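Local coordinates for protein Myo-inositol phosphohydrolase (PDB 4WU3) that probably removes phosphate groups from myo-inositol polyphosphates such as phytate by hydrolysis, using a protein-tyrosine-phosphatase-like fold, at residues V119-E124 with L209-H214; G123-Y128 with P154-Q159; L238-Y243 with I251-H256; A244-T249 with G278-S283. The protein carries 2 engineered substitutions. One frame throughout, in Å; residues are numbered along the deposited sequence.

Contact 1: V119-E124 with L209-H214; sequences VDLRGE and LTLQDH
Leu209 N donates to Asp120 O at 3.0 Å, the first of three backbone bonds that join 119-124 to 209-214. Further along, Leu211 N reaches Leu121 O at 3.3 Å, bent to 140° at the hydrogen, and Gly123 N gives a shorter but also bent bond to Leu211 O at 2.8 Å. Gly123 has no side chain, and its CA settles 3.4 Å from Thr210 C, so the two backbones lie almost against each other where Thr210 forms an inverse gamma turn. Apolar contact accompanies the bonds: Leu121 and Leu209 lie side by side and point the same way, CD2 of Leu121 being 4.0 Å from CD1 of Leu209. Leu211 lines up with Leu121 in the same fashion, and Phe252 of helix 247-261 packs on all three leucines. These are two neighbouring parallel strands of the mixed sheet, 116-122 inside and 205-211 at the edge, and their ends lead toward the phosphate site. Polar side chains fill the end of the pair. Glu124 bends at chi2 (-87°), which brings its carboxylate back to Arg122, whose NE meets OE2 of Glu124 at 2.8 Å, nearly straight at 174°; the oxygen lies in the guanidinium plane, whereas the nitrogen sits above the carboxylate plane. Glu124 OE1, 2.7 Å from a water, is bridged by it to Asp213 N, just past the other strand, and is also salt-bridged to Arg248. Asp120 OD1 accepts from Arg122 N in an Asx turn, while its OD2 is held by Tyr206.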
# COMPACT_ATOMS: atom_id res chain seq x y z
N VAL A 119 -6.07 -9.18 -24.50
CA VAL A 119 -6.14 -9.33 -23.06
C VAL A 119 -6.27 -7.96 -22.44
O VAL A 119 -5.29 -7.21 -22.33
CB VAL A 119 -4.89 -10.05 -22.50
CG1 VAL A 119 -5.01 -10.22 -21.00
CG2 VAL A 119 -4.72 -11.41 -23.17
N ASP A 120 -7.51 -7.66 -22.05
CA ASP A 120 -7.92 -6.37 -21.53
C ASP A 120 -7.82 -6.36 -20.02
O ASP A 120 -8.66 -6.95 -19.33
CB ASP A 120 -9.37 -6.13 -21.96
CG ASP A 120 -9.93 -4.83 -21.46
OD1 ASP A 120 -9.18 -4.08 -20.81
OD2 ASP A 120 -11.12 -4.55 -21.74
N LEU A 121 -6.82 -5.66 -19.49
CA LEU A 121 -6.52 -5.73 -18.06
C LEU A 121 -7.25 -4.66 -17.24
O LEU A 121 -6.96 -4.46 -16.07
CB LEU A 121 -5.01 -5.62 -17.83
CG LEU A 121 -4.15 -6.65 -18.57
CD1 LEU A 121 -2.68 -6.28 -18.53
CD2 LEU A 121 -4.40 -8.05 -18.01
N ARG A 122 -8.20 -3.97 -17.85
CA ARG A 122 -8.73 -2.76 -17.23
C ARG A 122 -9.94 -3.03 -16.38
O ARG A 122 -10.98 -3.49 -16.87
CB ARG A 122 -9.09 -1.72 -18.29
CG ARG A 122 -7.94 -1.27 -19.18
CD ARG A 122 -8.44 -0.29 -20.23
NE ARG A 122 -8.76 1.02 -19.67
CZ ARG A 122 -9.36 1.98 -20.36
NH1 ARG A 122 -9.72 1.76 -21.62
NH2 ARG A 122 -9.60 3.16 -19.80
N GLY A 123 -9.82 -2.72 -15.09
CA GLY A 123 -10.94 -2.82 -14.16
C GLY A 123 -11.88 -1.63 -14.24
O GLY A 123 -13.06 -1.77 -13.97
N GLU A 124 -11.34 -0.48 -14.62
CA GLU A 124 -12.16 0.71 -14.89
C GLU A 124 -13.17 0.46 -16.04
O GLU A 124 -12.87 -0.24 -17.00
CB GLU A 124 -11.26 1.93 -15.17
CG GLU A 124 -10.33 1.86 -16.40
CD GLU A 124 -8.97 1.22 -16.11
OE1 GLU A 124 -8.81 0.55 -15.04
OE2 GLU A 124 -8.05 1.36 -16.95
N LEU A 209 -9.61 -9.23 -17.59
CA LEU A 209 -9.36 -9.24 -16.17
C LEU A 209 -9.64 -7.85 -15.67
O LEU A 209 -9.11 -6.90 -16.22
CB LEU A 209 -7.89 -9.53 -15.88
CG LEU A 209 -7.45 -10.93 -16.22
CD1 LEU A 209 -5.98 -11.08 -15.87
CD2 LEU A 209 -8.31 -11.92 -15.46
N THR A 210 -10.44 -7.73 -14.62
CA THR A 210 -10.82 -6.42 -14.12
C THR A 210 -9.85 -5.89 -13.05
O THR A 210 -10.18 -5.84 -11.87
CB THR A 210 -12.25 -6.47 -13.57
OG1 THR A 210 -12.40 -7.58 -12.69
CG2 THR A 210 -13.23 -6.62 -14.73
N LEU A 211 -8.66 -5.48 -13.49
CA LEU A 211 -7.59 -5.07 -12.56
C LEU A 211 -7.62 -3.58 -12.26
O LEU A 211 -7.73 -2.76 -13.17
CB LEU A 211 -6.21 -5.40 -13.14
CG LEU A 211 -5.99 -6.84 -13.55
CD1 LEU A 211 -4.54 -7.06 -13.94
CD2 LEU A 211 -6.40 -7.77 -12.43
N GLN A 212 -7.49 -3.25 -10.98
CA GLN A 212 -7.45 -1.87 -10.55
C GLN A 212 -6.15 -1.24 -11.01
O GLN A 212 -5.08 -1.84 -10.88
CB GLN A 212 -7.53 -1.77 -9.01
CG GLN A 212 -8.75 -2.41 -8.38
CD GLN A 212 -10.02 -1.62 -8.64
OE1 GLN A 212 -10.09 -0.43 -8.36
NE2 GLN A 212 -11.05 -2.29 -9.16
N ASP A 213 -6.24 -0.02 -11.53
CA ASP A 213 -5.07 0.73 -11.91
C ASP A 213 -4.18 0.90 -10.68
O ASP A 213 -4.67 1.06 -9.56
CB ASP A 213 -5.50 2.09 -12.46
CG ASP A 213 -4.43 2.77 -13.28
OD1 ASP A 213 -3.26 2.32 -13.29
OD2 ASP A 213 -4.76 3.77 -13.94
N HIS A 214 -2.88 0.82 -10.92
CA HIS A 214 -1.85 1.09 -9.90
C HIS A 214 -1.38 -0.11 -9.05
O HIS A 214 -0.40 0.02 -8.33
CB HIS A 214 -2.29 2.23 -8.98
CG HIS A 214 -2.60 3.50 -9.71
ND1 HIS A 214 -1.66 4.20 -10.43
CD2 HIS A 214 -3.75 4.20 -9.81
CE1 HIS A 214 -2.22 5.27 -10.96
NE2 HIS A 214 -3.49 5.30 -10.59
O HOH W 1 -8.89 0.85 -12.36

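Contact 2: G123-Y128 with P154-Q159; sequences GESHGY and PLEKEQ
Glu156 OE2 accepts from His126 N at 2.8 Å, on the anti side of the carboxylate and with 164° at the hydrogen. The same oxygen sits over one face of the His126 imidazole, 3.3 Å from ND1 but in no bonding direction, and the ring and carboxylate planes stand 84° apart. Beside this, Ser125 OG donates to Gln159 OE1 at 2.7 Å, arriving in the amide plane on a lone pair; Ser125 CB is also close, 3.0 Å from OE1. Glu156 spans the gap because its chain is extended throughout, CG lying opposite the backbone N across CA-CB (chi1 179°), and its CB brushes Ser125 OG at 3.9 Å. The contact thus fixes helix 149-161, by one residue and another a turn later, to Ser125 and His126, where the chain passes into strand 126-129, an inner strand of a four-stranded antiparallel sheet. Behind the first shell, the other oxygen of the carboxylate, Glu156 OE1, forms a salt bridge with Arg208, and Ser125 OG has a second partner in Asn144. The imidazole is held from two ends: His126 ND1 donates to Glu124 O at 2.9 Å, with that oxygen in the ring plane, and His126 NE2 pairs with Asp120 OD2. Such a grip leaves the ring little freedom to rotate, and the nearby carboxylates of Glu156 and Asp120 would probably stabilise positive charge on it. Trp136 of strand 132-137 touches both Ser125 and Gln159.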
# COMPACT_ATOMS: atom_id res chain seq x y z
N GLY A 123 -9.82 -2.72 -15.09
CA GLY A 123 -10.94 -2.82 -14.16
C GLY A 123 -11.88 -1.63 -14.24
O GLY A 123 -13.06 -1.77 -13.97
N GLU A 124 -11.34 -0.48 -14.62
CA GLU A 124 -12.16 0.71 -14.89
C GLU A 124 -13.17 0.46 -16.04
O GLU A 124 -12.87 -0.24 -17.00
CB GLU A 124 -11.26 1.93 -15.17
CG GLU A 124 -10.33 1.86 -16.40
CD GLU A 124 -8.97 1.22 -16.11
OE1 GLU A 124 -8.81 0.55 -15.04
OE2 GLU A 124 -8.05 1.36 -16.95
N SER A 125 -14.37 1.03 -15.94
CA SER A 125 -15.37 0.88 -17.00
C SER A 125 -14.99 1.66 -18.25
O SER A 125 -14.67 2.84 -18.19
CB SER A 125 -16.74 1.33 -16.51
OG SER A 125 -17.18 0.55 -15.42
N HIS A 126 -15.06 0.99 -19.39
CA HIS A 126 -14.66 1.59 -20.65
C HIS A 126 -15.43 0.98 -21.80
O HIS A 126 -16.09 -0.05 -21.66
CB HIS A 126 -13.16 1.39 -20.89
CG HIS A 126 -12.73 -0.04 -20.93
ND1 HIS A 126 -12.54 -0.79 -19.79
CD2 HIS A 126 -12.47 -0.86 -21.98
CE1 HIS A 126 -12.17 -2.01 -20.14
NE2 HIS A 126 -12.12 -2.08 -21.46
N GLY A 127 -15.32 1.63 -22.94
CA GLY A 127 -15.98 1.14 -24.14
C GLY A 127 -15.66 2.02 -25.34
O GLY A 127 -14.67 2.76 -25.33
N TYR A 128 -16.52 1.93 -26.36
CA TYR A 128 -16.29 2.61 -27.62
C TYR A 128 -17.54 3.35 -28.10
O TYR A 128 -18.66 2.84 -27.98
CB TYR A 128 -15.80 1.61 -28.68
CG TYR A 128 -14.41 1.09 -28.38
CD1 TYR A 128 -14.22 -0.01 -27.55
CD2 TYR A 128 -13.28 1.71 -28.91
CE1 TYR A 128 -12.95 -0.46 -27.26
CE2 TYR A 128 -12.01 1.26 -28.62
CZ TYR A 128 -11.85 0.17 -27.79
OH TYR A 128 -10.57 -0.28 -27.48
N PRO A 154 -21.38 -6.19 -15.64
CA PRO A 154 -22.74 -5.69 -15.92
C PRO A 154 -22.91 -4.19 -15.68
O PRO A 154 -23.72 -3.55 -16.34
CB PRO A 154 -23.63 -6.50 -14.96
CG PRO A 154 -22.70 -7.09 -13.94
CD PRO A 154 -21.37 -7.25 -14.61
N LEU A 155 -22.16 -3.62 -14.75
CA LEU A 155 -22.20 -2.19 -14.51
C LEU A 155 -21.72 -1.41 -15.74
O LEU A 155 -22.37 -0.45 -16.19
CB LEU A 155 -21.37 -1.81 -13.28
CG LEU A 155 -21.33 -0.31 -12.98
CD1 LEU A 155 -22.74 0.26 -12.84
CD2 LEU A 155 -20.51 -0.03 -11.73
N GLU A 156 -20.59 -1.84 -16.28
CA GLU A 156 -20.02 -1.29 -17.52
C GLU A 156 -20.99 -1.36 -18.71
O GLU A 156 -21.12 -0.40 -19.46
CB GLU A 156 -18.72 -2.04 -17.85
CG GLU A 156 -17.99 -1.64 -19.12
CD GLU A 156 -16.66 -2.40 -19.26
OE1 GLU A 156 -16.66 -3.61 -19.60
OE2 GLU A 156 -15.60 -1.77 -19.02
N LYS A 157 -21.67 -2.49 -18.89
CA LYS A 157 -22.66 -2.61 -19.96
C LYS A 157 -23.79 -1.59 -19.79
O LYS A 157 -24.22 -0.95 -20.76
CB LYS A 157 -23.21 -4.04 -20.03
CG LYS A 157 -22.20 -5.02 -20.60
CD LYS A 157 -22.61 -6.49 -20.47
CE LYS A 157 -21.49 -7.40 -20.96
NZ LYS A 157 -21.79 -8.84 -20.76
N GLU A 158 -24.24 -1.43 -18.54
CA GLU A 158 -25.28 -0.47 -18.20
C GLU A 158 -24.85 0.97 -18.46
O GLU A 158 -25.61 1.77 -19.02
CB GLU A 158 -25.67 -0.62 -16.72
CG GLU A 158 -26.58 0.49 -16.22
CD GLU A 158 -26.90 0.37 -14.75
OE1 GLU A 158 -26.06 -0.17 -14.00
OE2 GLU A 158 -28.00 0.81 -14.34
N GLN A 159 -23.64 1.30 -18.02
CA GLN A 159 -23.09 2.64 -18.24
C GLN A 159 -23.09 2.99 -19.72
O GLN A 159 -23.54 4.06 -20.11
CB GLN A 159 -21.68 2.75 -17.65
CG GLN A 159 -21.68 2.79 -16.12
CD GLN A 159 -20.32 2.51 -15.50
OE1 GLN A 159 -19.62 1.59 -15.89
NE2 GLN A 159 -19.96 3.30 -14.51

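Contact 3: L238-Y243 with I251-H256; sequences LHYHSY and IFMVMH. Engineered in segment 238-243: Ser242 (natural residue Cys). With PO4 (phosphate ion), chain G.
Tyr240 OH and His256 ND1 share a 2.7 Å hydrogen bond in which either may be the donor, and round it the packing is tight. ND1 approaches the tyrosine at the edge of its ring, and the two ring planes are inclined at 73°. Phe252 covers a face of the same tyrosine with its CB, 4.2 Å from the ring centroid, in a CH-pi contact. Met253 adds a Met-aromatic contact from an oblique direction, SD lying 3.8 Å from Tyr240 CD2. Leu238 completes the group, its CD1 3.6 Å from His256 CE1 and in the plane of the imidazole, whose NE2 is in turn held by Met89 O. His256 can serve both residues because its ring swings out opposite the backbone N (chi1 -167°). Beyond Tyr240 the two segments part: His241, Ser242 and Tyr243 do not meet 251-256 at all, as the chain turns away from the helix. There His241 ND1 donates to Ser242 O at 2.9 Å, while the engineered Ser242, cysteine in the natural protein, hydrogen-bonds a phosphate ion through OG; Tyr243 N adds a weak bond. Strand segment 238-241 and helix segment 251-256 run roughly antiparallel, 150° apart, as in the strand-loop-helix unit that carries the CX5R phosphate-binding loop of protein tyrosine phosphatases.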
# COMPACT_ATOMS: atom_id res chain seq x y z
N LEU A 238 -0.95 -13.18 -28.16
CA LEU A 238 -1.49 -12.42 -27.03
C LEU A 238 -1.07 -10.96 -27.05
O LEU A 238 0.12 -10.64 -27.13
CB LEU A 238 -1.02 -13.05 -25.71
CG LEU A 238 -1.58 -14.44 -25.40
CD1 LEU A 238 -1.25 -14.83 -23.96
CD2 LEU A 238 -3.08 -14.50 -25.62
N HIS A 239 -2.05 -10.07 -26.98
CA HIS A 239 -1.78 -8.65 -26.88
C HIS A 239 -2.34 -8.14 -25.57
O HIS A 239 -3.56 -8.14 -25.37
CB HIS A 239 -2.44 -7.89 -28.04
CG HIS A 239 -2.14 -6.43 -28.02
ND1 HIS A 239 -0.97 -5.91 -28.53
CD2 HIS A 239 -2.82 -5.38 -27.49
CE1 HIS A 239 -0.95 -4.60 -28.34
NE2 HIS A 239 -2.06 -4.26 -27.71
N TYR A 240 -1.45 -7.74 -24.66
CA TYR A 240 -1.84 -7.24 -23.35
C TYR A 240 -1.99 -5.73 -23.39
O TYR A 240 -1.18 -5.01 -24.00
CB TYR A 240 -0.79 -7.58 -22.29
CG TYR A 240 -0.54 -9.05 -22.09
CD1 TYR A 240 -1.42 -9.82 -21.36
CD2 TYR A 240 0.60 -9.65 -22.62
CE1 TYR A 240 -1.18 -11.17 -21.18
CE2 TYR A 240 0.84 -10.99 -22.44
CZ TYR A 240 -0.05 -11.76 -21.72
OH TYR A 240 0.19 -13.11 -21.56
N HIS A 241 -3.03 -5.23 -22.74
CA HIS A 241 -3.15 -3.79 -22.59
C HIS A 241 -3.91 -3.37 -21.33
O HIS A 241 -4.75 -4.10 -20.79
CB HIS A 241 -3.80 -3.19 -23.83
CG HIS A 241 -5.29 -3.15 -23.77
ND1 HIS A 241 -5.98 -2.15 -23.13
CD2 HIS A 241 -6.22 -4.00 -24.26
CE1 HIS A 241 -7.27 -2.38 -23.22
NE2 HIS A 241 -7.45 -3.50 -23.90
N SER A 242 -3.58 -2.17 -20.86
CA SER A 242 -4.25 -1.57 -19.73
C SER A 242 -4.71 -0.18 -20.19
O SER A 242 -5.20 -0.04 -21.32
CB SER A 242 -3.29 -1.50 -18.55
OG SER A 242 -1.96 -1.21 -18.98
N TYR A 243 -4.57 0.85 -19.35
CA TYR A 243 -4.82 2.20 -19.85
C TYR A 243 -3.59 2.77 -20.56
O TYR A 243 -3.65 3.16 -21.73
CB TYR A 243 -5.32 3.18 -18.78
CG TYR A 243 -5.45 4.57 -19.39
CD1 TYR A 243 -6.43 4.84 -20.34
CD2 TYR A 243 -4.54 5.57 -19.09
CE1 TYR A 243 -6.53 6.07 -20.94
CE2 TYR A 243 -4.64 6.82 -19.69
CZ TYR A 243 -5.63 7.06 -20.61
OH TYR A 243 -5.73 8.30 -21.21
N ILE A 251 3.55 -5.73 -15.93
CA ILE A 251 3.43 -6.87 -15.06
C ILE A 251 3.10 -8.11 -15.89
O ILE A 251 3.70 -9.16 -15.68
CB ILE A 251 2.31 -6.71 -14.02
CG1 ILE A 251 2.74 -5.73 -12.92
CG2 ILE A 251 1.97 -8.05 -13.41
CD1 ILE A 251 1.59 -5.26 -12.06
N PHE A 252 2.15 -7.99 -16.81
CA PHE A 252 1.72 -9.16 -17.56
C PHE A 252 2.64 -9.56 -18.70
O PHE A 252 2.67 -10.74 -19.08
CB PHE A 252 0.28 -9.04 -18.03
CG PHE A 252 -0.69 -9.42 -16.98
CD1 PHE A 252 -0.92 -8.59 -15.91
CD2 PHE A 252 -1.36 -10.63 -17.04
CE1 PHE A 252 -1.81 -8.96 -14.92
CE2 PHE A 252 -2.23 -11.01 -16.05
CZ PHE A 252 -2.45 -10.17 -14.99
N MET A 253 3.39 -8.61 -19.24
CA MET A 253 4.43 -8.90 -20.21
C MET A 253 5.56 -9.68 -19.54
O MET A 253 6.13 -10.61 -20.13
CB MET A 253 4.98 -7.61 -20.83
CG MET A 253 4.11 -7.06 -21.95
SD MET A 253 4.06 -8.16 -23.38
CE MET A 253 5.57 -7.68 -24.20
N VAL A 254 5.87 -9.28 -18.31
CA VAL A 254 6.84 -9.99 -17.46
C VAL A 254 6.34 -11.39 -17.09
O VAL A 254 7.10 -12.35 -17.17
CB VAL A 254 7.15 -9.19 -16.18
CG1 VAL A 254 7.84 -10.07 -15.15
CG2 VAL A 254 8.03 -8.00 -16.53
N MET A 255 5.08 -11.52 -16.71
CA MET A 255 4.49 -12.85 -16.46
C MET A 255 4.58 -13.76 -17.70
O MET A 255 4.94 -14.93 -17.60
CB MET A 255 3.03 -12.73 -16.02
CG MET A 255 2.84 -12.15 -14.63
SD MET A 255 1.12 -11.69 -14.31
CE MET A 255 0.33 -13.31 -14.35
N HIS A 256 4.23 -13.22 -18.85
CA HIS A 256 4.29 -13.96 -20.11
C HIS A 256 5.71 -14.47 -20.37
O HIS A 256 5.92 -15.66 -20.63
CB HIS A 256 3.82 -13.06 -21.26
CG HIS A 256 3.53 -13.79 -22.54
ND1 HIS A 256 2.27 -14.23 -22.88
CD2 HIS A 256 4.34 -14.14 -23.56
CE1 HIS A 256 2.32 -14.83 -24.06
NE2 HIS A 256 3.56 -14.78 -24.50
P PO4 G . -1.34 1.19 -16.63
O1 PO4 G . -0.48 2.32 -16.11
O2 PO4 G . -0.61 0.59 -17.80
O3 PO4 G . -2.70 1.70 -17.05
O4 PO4 G . -1.56 0.11 -15.59

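Contact 4: A244-T249 with G278-S283; sequences AGMGRT and GIVDLS. With PO4 (phosphate ion), chain G.
Met246 and Val280 cross at about a right angle, with Met246 CB 3.8 Å from Val280 CG2. Ile279 meets the same methionine obliquely, its CG2 3.9 Å from Met246 CG. The methionine chain runs straight to SD and then bends (chi3 70°), which carries CE toward both neighbours: it is 4.1 Å from Val280 CG2 and equally near Ile279 CG1. Ile279 CG2 also lies over the backbone, 3.7 Å from Gly245 O, an oxygen that is hydrogen-bonded to Arg65. The side-chain contact is apolar and lies near the surface, joining the turn before helix 247-261 to the loop between helices 267-276 and 291-313. That loop is braced by Asp281, whose OD1 accepts from Ser283 N, an Asx turn, and also from Ser283 OG on the same face of the carboxylate. Arg248 points the other way, to the phosphate. Its guanidinium meets the ion edge-on, NE reaching O4 at 2.8 Å and NH1 reaching O3 at 2.8 Å, both nearly straight, while NH2 is held by Leu211 O. Backbone N-H groups add to the grip, among them Met246 N to O2 at 2.7 Å and those of Ala244 and Arg248. Ringed by amides at the start of a helix and clasped by the arginine, the anion occupies the P-loop of the tyrosine phosphatase family.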
# COMPACT_ATOMS: atom_id res chain seq x y z
N ALA A 244 -2.45 2.80 -19.85
CA ALA A 244 -1.28 3.49 -20.36
C ALA A 244 -0.26 2.53 -20.98
O ALA A 244 0.69 2.96 -21.63
CB ALA A 244 -0.63 4.29 -19.25
N GLY A 245 -0.48 1.23 -20.81
CA GLY A 245 0.46 0.23 -21.28
C GLY A 245 1.74 0.28 -20.47
O GLY A 245 2.82 -0.14 -20.94
N MET A 246 1.62 0.79 -19.25
CA MET A 246 2.75 0.92 -18.35
C MET A 246 2.75 -0.15 -17.25
O MET A 246 3.31 -1.22 -17.45
CB MET A 246 2.80 2.33 -17.76
CG MET A 246 3.08 3.38 -18.83
SD MET A 246 3.18 5.08 -18.24
CE MET A 246 4.73 5.00 -17.33
N GLY A 247 2.11 0.13 -16.12
CA GLY A 247 2.15 -0.78 -14.97
C GLY A 247 1.53 -2.17 -15.15
O GLY A 247 2.23 -3.19 -15.14
N ARG A 248 0.21 -2.22 -15.28
CA ARG A 248 -0.47 -3.50 -15.36
C ARG A 248 -0.01 -4.24 -16.59
O ARG A 248 0.15 -5.47 -16.55
CB ARG A 248 -1.99 -3.31 -15.39
CG ARG A 248 -2.57 -2.79 -14.09
CD ARG A 248 -3.99 -2.24 -14.28
NE ARG A 248 -4.04 -0.98 -15.04
CZ ARG A 248 -5.17 -0.35 -15.35
NH1 ARG A 248 -5.13 0.79 -16.02
NH2 ARG A 248 -6.35 -0.86 -14.99
N THR A 249 0.22 -3.51 -17.68
CA THR A 249 0.67 -4.13 -18.93
C THR A 249 2.05 -4.76 -18.77
O THR A 249 2.28 -5.89 -19.21
CB THR A 249 0.65 -3.12 -20.10
OG1 THR A 249 -0.70 -2.82 -20.46
CG2 THR A 249 1.34 -3.69 -21.32
N GLY A 278 10.14 -1.83 -23.60
CA GLY A 278 8.95 -1.15 -23.16
C GLY A 278 9.23 0.19 -22.51
O GLY A 278 9.99 1.01 -23.03
N ILE A 279 8.60 0.42 -21.36
CA ILE A 279 8.58 1.74 -20.75
C ILE A 279 8.79 1.65 -19.23
O ILE A 279 9.18 2.63 -18.60
CB ILE A 279 7.24 2.44 -21.10
CG1 ILE A 279 7.14 3.82 -20.48
CG2 ILE A 279 6.05 1.58 -20.69
CD1 ILE A 279 8.09 4.82 -21.10
N VAL A 280 8.54 0.48 -18.64
CA VAL A 280 8.64 0.32 -17.19
C VAL A 280 9.60 -0.78 -16.73
O VAL A 280 9.61 -1.90 -17.27
CB VAL A 280 7.26 0.07 -16.55
CG1 VAL A 280 7.40 -0.16 -15.05
CG2 VAL A 280 6.34 1.24 -16.82
N ASP A 281 10.40 -0.41 -15.73
CA ASP A 281 11.24 -1.33 -14.97
C ASP A 281 10.58 -1.60 -13.60
O ASP A 281 10.61 -0.76 -12.70
CB ASP A 281 12.63 -0.72 -14.78
CG ASP A 281 13.60 -1.64 -14.06
OD1 ASP A 281 13.17 -2.68 -13.50
OD2 ASP A 281 14.80 -1.31 -14.06
N LEU A 282 9.98 -2.77 -13.46
CA LEU A 282 9.24 -3.11 -12.25
C LEU A 282 10.11 -3.14 -10.99
O LEU A 282 9.57 -3.07 -9.89
CB LEU A 282 8.54 -4.46 -12.42
CG LEU A 282 7.47 -4.45 -13.50
CD1 LEU A 282 6.86 -5.83 -13.62
CD2 LEU A 282 6.42 -3.42 -13.14
N SER A 283 11.43 -3.21 -11.14
CA SER A 283 12.31 -3.21 -9.97
C SER A 283 12.68 -1.79 -9.51
O SER A 283 13.35 -1.60 -8.49
CB SER A 283 13.59 -3.99 -10.27
OG SER A 283 14.43 -3.29 -11.17
P PO4 G . -1.34 1.19 -16.63
O1 PO4 G . -0.48 2.32 -16.11
O2 PO4 G . -0.61 0.59 -17.80
O3 PO4 G . -2.70 1.70 -17.05
O4 PO4 G . -1.56 0.11 -15.59

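In the fold
Contacts 1, 3 and 4 gather round one phosphate ion; contact 2 lies farther off, its centre 12 Å from that of contact 1 and 24 Å from that of contact 4. Contacts 1 and 3 share the mixed sheet, where Val119 N lies 2.9 Å from His239 O. Contact 3 supplies the start of the P-loop and contact 4 the rest, including Arg248, which ties both segments of contact 1 to the site. Contact 2 shares Gly123 and Glu124 with contact 1. Bound inositol tetrakisphosphate touches His214 of contact 1, and the Met246 side chain of contact 4 lies about 5 Å from a bound inositol tetrakisphosphate.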